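Local atomic coordinates of 4-alpha-glucanotransferase (Streptococcus agalactiae, PDB entry 6M6T), a protein that is an amylomaltase-type enzyme of the TIM-barrel clan that holds glycans in its binding pockets. Residues V184-Y187 against H188-Q192; F235-D238 against R239-P243; F276-W279 against I280-Q284; N402-F405 against E406-V410. All blocks are in the same frame, centred on the assembly; numbering follows the deposited sequence.

Contact 1 (V184-Y187 against H188-Q192); sequences VIKY and HEVTQ
Tyr187 and Thr191 meet one turn apart on helix 182-208, and the bonds between backbone groups four residues apart identify the stretch as alpha-helical. Glu189 N donates to Ile185 O over 3.0 Å in a nearly straight bond (169°); Val190 N to Lys186 O and Thr191 N to Tyr187 O continue the ladder, whereas His188 N is shared between weak bonds to Val184 O and Ile185 O. The Tyr187 ring is used at a face and at an edge. Thr191 CG2 lies over one face, 3.8 Å from the ring centroid, displaced toward the rim, which makes a CH-pi contact. The adjoining His188 completes an edge-to-face pair: the Tyr187 edge points at the imidazole, CD1 sitting over its centre, with the planes at 86°. Tyr187 CG stands opposite the backbone N (chi1 163°), which swings the ring along the helix toward Thr191. Arg110 adds a cation-pi contact with Tyr187, while His188 NE2 bonds Glu151 of helix 140-152. The charged pair is a salt bridge from Lys186 NZ to Glu189 OE1 at 3.0 Å, reached by a lysine chain bent at three of its torsions. Apolar surfaces of Val190 face helices 105-122 and 126-134, so the turn is enclosed on several sides. His188 O takes two donors from the same face of its plane, Gln192 N at 3.0 Å and Thr191 OG1 at 2.9 Å.

Contact 2 (F235-D238 against R239-P243); sequences FKLD and RDKQP
The CB and CG methylenes of Gln242 pass the carboxylate of Asp238 (CG to OD1 4.0 Å), and the amide beyond them is turned 59° from it without touching. What reaches the carboxylate is backbone: Gln242 N comes from above its plane, 39° out of it, to bond OD1 at 3.0 Å. That bond is almost straight. Asp238 CG sits between the backbone N and the carbonyl carbon (chi1 57°), which folds the carboxylate back over the turn it starts. Asp238 O accepts Lys241 N at 3.0 Å, the donor standing well above the carbonyl plane. This closes a type I beta turn from Asp238 to Lys241; Lys241 then adopts a left-handed helical backbone, and Asp238 N returns a weak bond of 3.5 Å to Gln242 O, which fits a type I turn with G1 bulge. Beyond it a single bridge pairs Leu237 with Pro243. Leu237 CA makes a CA-H...O contact of 3.6 Å with Gln242 O, and Leu237 CD2 lies 4.2 Å from Pro243 CB. Leu237 also touches Val228 of helix 226-230. Lys241 NZ leaves the turn to bond Ile167 O and Trp229 O, and Lys236 NZ forms a salt bridge with Glu306.

Contact 3 (F276-W279 against I280-Q284); sequences FDWW and IYRIQ
Arg282 N bonds Trp278 O at 2.9 Å with an N-H...O angle of 158°, one of four backbone bonds that start helix 277-289. Ile280 N to Phe276 O, at 3.0 Å, comes first, with Phe276 at the N-cap position; Ile283 N to Trp279 O is the straightest of the four. The same step along the helix brings Arg282 over the indole of Trp278. Its CD methylene sits over the face of the six-membered ring, 3.8 Å from the centroid and 18° off the normal, a CH-pi contact made by the aliphatic stem, not the charge. The guanidinium continues past Trp279, its plane 15° from that ring's, and NH1 comes within 4.0 Å of Trp279 CZ3; a bend at chi3 turns it there, and NH2 is held by Pro218 O. At the five-membered end of the indole, and from the same side of its plane, Trp278 CD1 meets Tyr281 CD2 at 3.9 Å, the rings oblique. Trp279 is ringed by aromatics, among them Trp268 lying parallel to it, and touches Met217 of barrel strand 212-217, which Arg282 and Ile283 also reach. Ile280 faces helix 324-335, while Trp278 and Phe276 pack on helix 268-273.

Contact 4 (N402-F405 against E406-V410); sequences NGWF and ENLTV
Leu408 folds back on Trp404 of helix 401-404 and the following Phe405, and its side chain can be traced outward atom by atom. CB lies 4.1 Å from Phe405 O, and CG beyond it branches into the two methyls. CD1 continues toward the pyrrole side of the indole, 3.8 Å from Trp404 NE1; its still closer approach to Trp404 O is doubtful in the model and supports no conclusion. CD2 does most of the packing. It is over one face of the Trp404 six-membered ring, 3.9 Å from the centroid and 19° off the normal, a CH-pi contact displaced toward the rim. The same methyl meets Phe405 CD1 at 3.6 Å, the two side chains crossing at about a right angle, so one branch is shared by two aromatic rings. Leu408 CG is set opposite its own carbonyl carbon (chi1 -88°), which carries CG back toward the two rings. Phe405 packs further on Lys413 and Glu417 of helix 410-419, and Trp404 on Val432 of helix 428-438.

The backbone shows how the chain turns. Glu406 N bonds Gly403 O at 3.0 Å, a three-residue step with its donor 61° out of the carbonyl plane. Asn407, whose ND2 bonds Glu399, is the centre of an inverse gamma turn, with a weak bond from Leu408 N to Glu406 O. Thr409 then takes the N-cap position of the next helix. The arrangement is that of a short helix-to-helix connection, in which a leucine after the turn packs back on the two aromatic residues before the turn.

In the fold
From the N terminus the four contacts come in series along the chain, none nesting in or crossing another, and each links neighbouring residues and closes only a local turn. Contact 1 lies within helix 182-208, ahead of barrel strand 212-217. Contact 2 turns the chain between helix 226-230 and strand 245-249 of the antiparallel sheet. Contact 3 starts helix 277-289, which leads into barrel strand 292-295; its nearest atoms come within about 5 Å of contact 2 without touching. Contact 4 joins helix 401-404 to helix 410-419, between barrel strands 389-392 and 443-447. It lies about 47 Å, centre to centre, from contact 1, on the opposite side of the chain's centre.

Contact 1 (V184-Y187 against H188-Q192)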
loop_
_atom_site.group_PDB
_atom_site.type_symbol
_atom_site.label_atom_id
_atom_site.label_comp_id
_atom_site.label_asym_id
_atom_site.label_seq_id
_atom_site.Cartn_x
_atom_site.Cartn_y
_atom_site.Cartn_z
ATOM N N VAL A 184 2.828 21.372 18.309
ATOM C CA VAL A 184 3.181 20.565 17.152
ATOM C C VAL A 184 2.572 19.175 17.248
ATOM O O VAL A 184 2.386 18.510 16.225
ATOM C CB VAL A 184 4.710 20.499 16.991
ATOM C CG1 VAL A 184 5.345 19.904 18.229
ATOM C CG2 VAL A 184 5.085 19.709 15.739
ATOM N N ILE A 185 2.269 18.702 18.456
ATOM C CA ILE A 185 1.555 17.437 18.581
ATOM C C ILE A 185 0.122 17.601 18.097
ATOM O O ILE A 185 -0.375 16.812 17.273
ATOM C CB ILE A 185 1.595 16.927 20.034
ATOM C CG1 ILE A 185 3.006 16.544 20.463
ATOM C CG2 ILE A 185 0.682 15.707 20.209
ATOM C CD1 ILE A 185 3.102 16.282 21.963
ATOM N N LYS A 186 -0.569 18.624 18.615
ATOM C CA LYS A 186 -1.933 18.882 18.164
ATOM C C LYS A 186 -1.994 19.045 16.648
ATOM O O LYS A 186 -2.977 18.634 16.021
ATOM C CB LYS A 186 -2.499 20.120 18.864
ATOM C CG LYS A 186 -4.003 20.262 18.762
ATOM C CD LYS A 186 -4.642 20.657 20.096
ATOM C CE LYS A 186 -4.823 19.468 21.035
ATOM N NZ LYS A 186 -5.528 18.334 20.383
ATOM N N TYR A 187 -0.947 19.614 16.040
ATOM C CA TYR A 187 -0.904 19.678 14.583
ATOM C C TYR A 187 -1.112 18.295 13.962
ATOM O O TYR A 187 -1.946 18.123 13.062
ATOM C CB TYR A 187 0.419 20.287 14.108
ATOM C CG TYR A 187 0.665 19.998 12.656
ATOM C CD1 TYR A 187 1.341 18.837 12.256
ATOM C CD2 TYR A 187 0.175 20.850 11.670
ATOM C CE1 TYR A 187 1.534 18.535 10.920
ATOM C CE2 TYR A 187 0.364 20.558 10.317
ATOM C CZ TYR A 187 1.047 19.400 9.948
ATOM O OH TYR A 187 1.251 19.095 8.618
ATOM N N HIS A 188 -0.346 17.299 14.425
ATOM C CA HIS A 188 -0.365 15.980 13.794
ATOM C C HIS A 188 -1.646 15.231 14.101
ATOM O O HIS A 188 -2.135 14.464 13.257
ATOM C CB HIS A 188 0.824 15.151 14.249
ATOM C CG HIS A 188 2.130 15.586 13.659
ATOM N ND1 HIS A 188 2.500 15.288 12.364
ATOM C CD2 HIS A 188 3.165 16.275 14.198
ATOM C CE1 HIS A 188 3.703 15.782 12.130
ATOM N NE2 HIS A 188 4.130 16.384 13.226
ATOM N N GLU A 189 -2.203 15.445 15.295
ATOM C CA GLU A 189 -3.545 14.937 15.578
ATOM C C GLU A 189 -4.547 15.455 14.560
ATOM O O GLU A 189 -5.348 14.691 14.001
ATOM C CB GLU A 189 -3.990 15.341 16.980
ATOM C CG GLU A 189 -3.854 14.225 17.983
ATOM C CD GLU A 189 -3.502 14.710 19.378
ATOM O OE1 GLU A 189 -4.125 15.686 19.883
ATOM O OE2 GLU A 189 -2.566 14.110 19.950
ATOM N N VAL A 190 -4.512 16.762 14.308
ATOM C CA VAL A 190 -5.517 17.378 13.458
ATOM C C VAL A 190 -5.318 16.944 12.010
ATOM O O VAL A 190 -6.288 16.694 11.283
ATOM C CB VAL A 190 -5.487 18.912 13.641
ATOM C CG1 VAL A 190 -6.316 19.617 12.578
ATOM C CG2 VAL A 190 -6.000 19.303 15.040
ATOM N N THR A 191 -4.068 16.818 11.568
ATOM C CA THR A 191 -3.870 16.308 10.216
ATOM C C THR A 191 -4.381 14.876 10.092
ATOM O O THR A 191 -4.947 14.513 9.054
ATOM C CB THR A 191 -2.403 16.412 9.786
ATOM O OG1 THR A 191 -1.551 15.762 10.743
ATOM C CG2 THR A 191 -2.004 17.872 9.643
ATOM N N GLN A 192 -4.245 14.057 11.142
ATOM C CA GLN A 192 -4.840 12.719 11.074
ATOM C C GLN A 192 -6.364 12.802 10.996
ATOM O O GLN A 192 -7.003 12.014 10.278
ATOM C CB GLN A 192 -4.391 11.862 12.263
ATOM C CG GLN A 192 -2.958 11.279 12.149
ATOM C CD GLN A 192 -2.658 10.617 10.797
ATOM O OE1 GLN A 192 -3.249 9.593 10.435
ATOM N NE2 GLN A 192 -1.717 11.196 10.059
#

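Contact 2 (F235-D238 against R239-P243)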
loop_
_atom_site.group_PDB
_atom_site.type_symbol
_atom_site.label_atom_id
_atom_site.label_comp_id
_atom_site.label_asym_id
_atom_site.label_seq_id
_atom_site.Cartn_x
_atom_site.Cartn_y
_atom_site.Cartn_z
ATOM N N PHE A 235 9.030 -6.953 18.868
ATOM C CA PHE A 235 10.157 -7.068 17.955
ATOM C C PHE A 235 11.357 -7.714 18.642
ATOM O O PHE A 235 11.407 -7.861 19.864
ATOM C CB PHE A 235 10.551 -5.692 17.398
ATOM C CG PHE A 235 9.417 -4.949 16.761
ATOM C CD1 PHE A 235 8.558 -4.170 17.529
ATOM C CD2 PHE A 235 9.213 -5.013 15.396
ATOM C CE1 PHE A 235 7.498 -3.475 16.943
ATOM C CE2 PHE A 235 8.159 -4.322 14.803
ATOM C CZ PHE A 235 7.302 -3.552 15.579
ATOM N N LYS A 236 12.314 -8.134 17.827
ATOM C CA LYS A 236 13.611 -8.586 18.306
ATOM C C LYS A 236 14.525 -7.370 18.315
ATOM O O LYS A 236 15.227 -7.093 17.341
ATOM C CB LYS A 236 14.162 -9.688 17.409
ATOM C CG LYS A 236 13.340 -10.973 17.364
ATOM C CD LYS A 236 13.952 -11.986 16.390
ATOM C CE LYS A 236 13.168 -13.314 16.421
ATOM N NZ LYS A 236 13.718 -14.402 15.549
ATOM N N LEU A 237 14.509 -6.615 19.415
ATOM C CA LEU A 237 15.361 -5.434 19.546
ATOM C C LEU A 237 16.133 -5.500 20.856
ATOM O O LEU A 237 15.868 -6.337 21.730
ATOM C CB LEU A 237 14.558 -4.125 19.484
ATOM C CG LEU A 237 13.489 -3.932 18.397
ATOM C CD1 LEU A 237 12.401 -3.023 18.922
ATOM C CD2 LEU A 237 14.034 -3.407 17.063
ATOM N N ASP A 238 17.108 -4.599 20.978
ATOM C CA ASP A 238 17.943 -4.473 22.164
ATOM C C ASP A 238 17.535 -3.262 23.010
ATOM O O ASP A 238 16.503 -2.625 22.771
ATOM C CB ASP A 238 19.416 -4.421 21.757
ATOM C CG ASP A 238 19.721 -3.300 20.801
ATOM O OD1 ASP A 238 18.996 -2.278 20.831
ATOM O OD2 ASP A 238 20.695 -3.446 20.026
ATOM N N ARG A 239 18.363 -2.941 24.013
ATOM C CA ARG A 239 18.015 -1.914 24.990
ATOM C C ARG A 239 17.930 -0.525 24.368
ATOM O O ARG A 239 17.114 0.296 24.812
ATOM C CB ARG A 239 19.026 -1.915 26.134
ATOM C CG ARG A 239 18.733 -2.942 27.215
ATOM C CD ARG A 239 19.992 -3.309 28.012
ATOM N NE ARG A 239 20.857 -4.246 27.292
ATOM C CZ ARG A 239 20.913 -5.557 27.525
ATOM N NH1 ARG A 239 20.145 -6.102 28.464
ATOM N NH2 ARG A 239 21.735 -6.331 26.817
ATOM N N ASP A 240 18.750 -0.226 23.356
ATOM C CA ASP A 240 18.619 1.046 22.650
ATOM C C ASP A 240 17.830 0.900 21.341
ATOM O O ASP A 240 18.075 1.625 20.369
ATOM C CB ASP A 240 19.991 1.687 22.428
ATOM C CG ASP A 240 20.261 2.859 23.414
ATOM O OD1 ASP A 240 19.305 3.281 24.123
ATOM O OD2 ASP A 240 21.417 3.361 23.481
ATOM N N LYS A 241 16.904 -0.065 21.316
ATOM C CA LYS A 241 15.828 -0.194 20.326
ATOM C C LYS A 241 16.329 -0.276 18.883
ATOM O O LYS A 241 15.683 0.225 17.954
ATOM C CB LYS A 241 14.801 0.929 20.486
ATOM C CG LYS A 241 13.620 0.514 21.339
ATOM C CD LYS A 241 12.852 1.690 21.927
ATOM C CE LYS A 241 11.808 1.174 22.917
ATOM N NZ LYS A 241 11.222 2.254 23.752
ATOM N N GLN A 242 17.462 -0.964 18.677
ATOM C CA GLN A 242 17.893 -1.190 17.308
ATOM C C GLN A 242 17.692 -2.649 16.923
ATOM O O GLN A 242 17.802 -3.553 17.762
ATOM C CB GLN A 242 19.358 -0.800 17.107
ATOM C CG GLN A 242 19.730 0.407 17.935
ATOM C CD GLN A 242 20.570 1.400 17.175
ATOM O OE1 GLN A 242 20.880 1.198 15.994
ATOM N NE2 GLN A 242 20.947 2.486 17.848
ATOM N N PRO A 243 17.376 -2.903 15.655
ATOM C CA PRO A 243 16.990 -4.262 15.244
ATOM C C PRO A 243 18.137 -5.260 15.390
ATOM O O PRO A 243 19.237 -5.044 14.872
ATOM C CB PRO A 243 16.578 -4.080 13.777
ATOM C CG PRO A 243 16.365 -2.620 13.617
ATOM C CD PRO A 243 17.272 -1.938 14.552
#

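Contact 3 (F276-W279 against I280-Q284)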
loop_
_atom_site.group_PDB
_atom_site.type_symbol
_atom_site.label_atom_id
_atom_site.label_comp_id
_atom_site.label_asym_id
_atom_site.label_seq_id
_atom_site.Cartn_x
_atom_site.Cartn_y
_atom_site.Cartn_z
ATOM N N PHE A 276 -2.057 -12.746 20.049
ATOM C CA PHE A 276 -2.022 -11.953 18.818
ATOM C C PHE A 276 -2.850 -10.657 18.909
ATOM O O PHE A 276 -3.289 -10.119 17.891
ATOM C CB PHE A 276 -2.459 -12.805 17.631
ATOM C CG PHE A 276 -1.644 -14.044 17.446
ATOM C CD1 PHE A 276 -0.463 -14.004 16.727
ATOM C CD2 PHE A 276 -2.071 -15.251 17.959
ATOM C CE1 PHE A 276 0.284 -15.140 16.530
ATOM C CE2 PHE A 276 -1.326 -16.391 17.765
ATOM C CZ PHE A 276 -0.142 -16.331 17.053
ATOM N N ASP A 277 -3.023 -10.131 20.125
ATOM C CA ASP A 277 -3.735 -8.882 20.385
ATOM C C ASP A 277 -3.492 -7.840 19.292
ATOM O O ASP A 277 -4.427 -7.356 18.634
ATOM C CB ASP A 277 -3.276 -8.367 21.763
ATOM C CG ASP A 277 -4.105 -7.175 22.301
ATOM O OD1 ASP A 277 -4.233 -6.111 21.624
ATOM O OD2 ASP A 277 -4.595 -7.304 23.454
ATOM N N TRP A 278 -2.222 -7.533 19.049
ATOM C CA TRP A 278 -1.888 -6.450 18.132
ATOM C C TRP A 278 -2.342 -6.761 16.712
ATOM O O TRP A 278 -2.812 -5.871 15.995
ATOM C CB TRP A 278 -0.387 -6.187 18.172
ATOM C CG TRP A 278 0.071 -5.039 17.326
ATOM C CD1 TRP A 278 -0.259 -3.710 17.474
ATOM C CD2 TRP A 278 0.959 -5.110 16.202
ATOM N NE1 TRP A 278 0.373 -2.961 16.507
ATOM C CE2 TRP A 278 1.124 -3.796 15.716
ATOM C CE3 TRP A 278 1.627 -6.159 15.557
ATOM C CZ2 TRP A 278 1.933 -3.507 14.615
ATOM C CZ3 TRP A 278 2.433 -5.866 14.468
ATOM C CH2 TRP A 278 2.580 -4.555 14.012
ATOM N N TRP A 279 -2.211 -8.018 16.288
ATOM C CA TRP A 279 -2.610 -8.394 14.938
ATOM C C TRP A 279 -4.122 -8.346 14.770
ATOM O O TRP A 279 -4.624 -7.978 13.699
ATOM C CB TRP A 279 -2.092 -9.789 14.625
ATOM C CG TRP A 279 -0.686 -9.812 14.151
ATOM C CD1 TRP A 279 0.385 -10.356 14.795
ATOM C CD2 TRP A 279 -0.189 -9.281 12.915
ATOM N NE1 TRP A 279 1.520 -10.197 14.033
ATOM C CE2 TRP A 279 1.192 -9.538 12.877
ATOM C CE3 TRP A 279 -0.777 -8.615 11.844
ATOM C CZ2 TRP A 279 1.992 -9.147 11.811
ATOM C CZ3 TRP A 279 0.019 -8.235 10.787
ATOM C CH2 TRP A 279 1.386 -8.500 10.779
ATOM N N ILE A 280 -4.867 -8.745 15.802
ATOM C CA ILE A 280 -6.319 -8.617 15.739
ATOM C C ILE A 280 -6.695 -7.160 15.559
ATOM O O ILE A 280 -7.600 -6.830 14.793
ATOM C CB ILE A 280 -6.976 -9.219 16.993
ATOM C CG1 ILE A 280 -6.609 -10.700 17.125
ATOM C CG2 ILE A 280 -8.487 -9.003 16.965
ATOM C CD1 ILE A 280 -7.235 -11.561 16.088
ATOM N N TYR A 281 -5.965 -6.266 16.218
ATOM C CA TYR A 281 -6.240 -4.837 16.088
ATOM C C TYR A 281 -5.884 -4.318 14.692
ATOM O O TYR A 281 -6.641 -3.535 14.093
ATOM C CB TYR A 281 -5.485 -4.105 17.199
ATOM C CG TYR A 281 -5.087 -2.683 16.941
ATOM C CD1 TYR A 281 -5.979 -1.641 17.146
ATOM C CD2 TYR A 281 -3.796 -2.378 16.542
ATOM C CE1 TYR A 281 -5.601 -0.327 16.925
ATOM C CE2 TYR A 281 -3.408 -1.079 16.326
ATOM C CZ TYR A 281 -4.309 -0.051 16.518
ATOM O OH TYR A 281 -3.903 1.251 16.296
ATOM N N ARG A 282 -4.755 -4.763 14.146
ATOM C CA ARG A 282 -4.389 -4.376 12.786
ATOM C C ARG A 282 -5.470 -4.788 11.789
ATOM O O ARG A 282 -5.974 -3.958 11.019
ATOM C CB ARG A 282 -3.044 -4.996 12.406
ATOM C CG ARG A 282 -1.818 -4.299 12.985
ATOM C CD ARG A 282 -0.582 -4.543 12.124
ATOM N NE ARG A 282 -0.654 -3.824 10.854
ATOM C CZ ARG A 282 0.309 -3.838 9.940
ATOM N NH1 ARG A 282 1.415 -4.537 10.158
ATOM N NH2 ARG A 282 0.165 -3.157 8.812
ATOM N N ILE A 283 -5.847 -6.077 11.815
ATOM C CA ILE A 283 -6.843 -6.627 10.895
ATOM C C ILE A 283 -8.191 -5.949 11.085
ATOM O O ILE A 283 -8.914 -5.694 10.114
ATOM C CB ILE A 283 -6.963 -8.154 11.090
ATOM C CG1 ILE A 283 -5.664 -8.874 10.705
ATOM C CG2 ILE A 283 -8.089 -8.699 10.279
ATOM C CD1 ILE A 283 -5.441 -8.987 9.217
ATOM N N GLN A 284 -8.558 -5.656 12.337
ATOM C CA GLN A 284 -9.846 -5.023 12.606
ATOM C C GLN A 284 -9.896 -3.623 12.005
ATOM O O GLN A 284 -10.860 -3.251 11.311
ATOM C CB GLN A 284 -10.095 -4.989 14.119
ATOM C CG GLN A 284 -11.543 -4.738 14.526
ATOM C CD GLN A 284 -11.826 -5.036 15.993
ATOM O OE1 GLN A 284 -11.548 -4.220 16.881
ATOM N NE2 GLN A 284 -12.401 -6.204 16.252
#

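Contact 4 (N402-F405 against E406-V410)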
loop_
_atom_site.group_PDB
_atom_site.type_symbol
_atom_site.label_atom_id
_atom_site.label_comp_id
_atom_site.label_asym_id
_atom_site.label_seq_id
_atom_site.Cartn_x
_atom_site.Cartn_y
_atom_site.Cartn_z
ATOM N N ASN A 402 3.919 -3.485 -21.270
ATOM C CA ASN A 402 4.763 -3.037 -22.365
ATOM C C ASN A 402 6.223 -3.253 -22.051
ATOM O O ASN A 402 7.008 -3.564 -22.955
ATOM C CB ASN A 402 4.508 -1.575 -22.663
ATOM C CG ASN A 402 3.415 -1.398 -23.660
ATOM O OD1 ASN A 402 3.193 -2.268 -24.503
ATOM N ND2 ASN A 402 2.709 -0.276 -23.578
ATOM N N GLY A 403 6.598 -3.106 -20.778
ATOM C CA GLY A 403 7.977 -3.357 -20.387
ATOM C C GLY A 403 8.308 -4.837 -20.315
ATOM O O GLY A 403 9.354 -5.273 -20.802
ATOM N N TRP A 404 7.427 -5.630 -19.694
ATOM C CA TRP A 404 7.645 -7.075 -19.610
ATOM C C TRP A 404 7.846 -7.687 -20.993
ATOM O O TRP A 404 8.711 -8.552 -21.176
ATOM C CB TRP A 404 6.469 -7.727 -18.882
ATOM C CG TRP A 404 6.225 -9.160 -19.211
ATOM C CD1 TRP A 404 6.717 -10.248 -18.551
ATOM C CD2 TRP A 404 5.386 -9.671 -20.259
ATOM N NE1 TRP A 404 6.247 -11.402 -19.127
ATOM C CE2 TRP A 404 5.429 -11.076 -20.179
ATOM C CE3 TRP A 404 4.607 -9.075 -21.261
ATOM C CZ2 TRP A 404 4.733 -11.898 -21.068
ATOM C CZ3 TRP A 404 3.911 -9.896 -22.144
ATOM C CH2 TRP A 404 3.984 -11.294 -22.040
ATOM N N PHE A 405 7.096 -7.203 -21.991
ATOM C CA PHE A 405 7.195 -7.746 -23.340
ATOM C C PHE A 405 8.523 -7.443 -24.034
ATOM O O PHE A 405 8.869 -8.142 -24.991
ATOM C CB PHE A 405 6.046 -7.241 -24.212
ATOM C CG PHE A 405 5.846 -8.069 -25.450
ATOM C CD1 PHE A 405 5.498 -9.407 -25.346
ATOM C CD2 PHE A 405 6.056 -7.530 -26.713
ATOM C CE1 PHE A 405 5.342 -10.190 -26.476
ATOM C CE2 PHE A 405 5.899 -8.306 -27.849
ATOM C CZ PHE A 405 5.541 -9.635 -27.731
ATOM N N GLU A 406 9.271 -6.421 -23.608
ATOM C CA GLU A 406 10.588 -6.211 -24.209
ATOM C C GLU A 406 11.546 -7.322 -23.816
ATOM O O GLU A 406 12.271 -7.855 -24.661
ATOM C CB GLU A 406 11.187 -4.874 -23.787
ATOM C CG GLU A 406 10.210 -3.731 -23.618
ATOM C CD GLU A 406 10.901 -2.387 -23.741
ATOM O OE1 GLU A 406 12.092 -2.376 -24.150
ATOM O OE2 GLU A 406 10.263 -1.350 -23.431
ATOM N N ASN A 407 11.566 -7.691 -22.539
ATOM C CA ASN A 407 12.624 -8.540 -21.996
ATOM C C ASN A 407 12.265 -10.011 -22.067
ATOM O O ASN A 407 12.361 -10.745 -21.089
ATOM C CB ASN A 407 12.922 -8.108 -20.574
ATOM C CG ASN A 407 13.225 -6.641 -20.496
ATOM O OD1 ASN A 407 14.019 -6.123 -21.294
ATOM N ND2 ASN A 407 12.586 -5.946 -19.559
ATOM N N LEU A 408 11.867 -10.439 -23.257
ATOM C CA LEU A 408 11.491 -11.818 -23.516
ATOM C C LEU A 408 12.379 -12.379 -24.621
ATOM O O LEU A 408 12.637 -11.707 -25.638
ATOM C CB LEU A 408 10.016 -11.922 -23.903
ATOM C CG LEU A 408 8.882 -12.088 -22.875
ATOM C CD1 LEU A 408 9.114 -11.260 -21.614
ATOM C CD2 LEU A 408 7.482 -11.778 -23.499
ATOM N N THR A 409 12.887 -13.588 -24.376
ATOM C CA THR A 409 13.412 -14.417 -25.451
ATOM C C THR A 409 12.500 -14.325 -26.668
ATOM O O THR A 409 11.280 -14.478 -26.533
ATOM C CB THR A 409 13.451 -15.871 -24.979
ATOM O OG1 THR A 409 13.868 -15.934 -23.603
ATOM C CG2 THR A 409 14.356 -16.749 -25.855
ATOM N N VAL A 410 13.079 -14.067 -27.851
ATOM C CA VAL A 410 12.185 -13.997 -28.995
ATOM C C VAL A 410 11.461 -15.328 -29.220
ATOM O O VAL A 410 10.379 -15.343 -29.822
ATOM C CB VAL A 410 12.926 -13.538 -30.246
ATOM C CG1 VAL A 410 11.919 -12.967 -31.247
ATOM C CG2 VAL A 410 13.966 -12.475 -29.910
#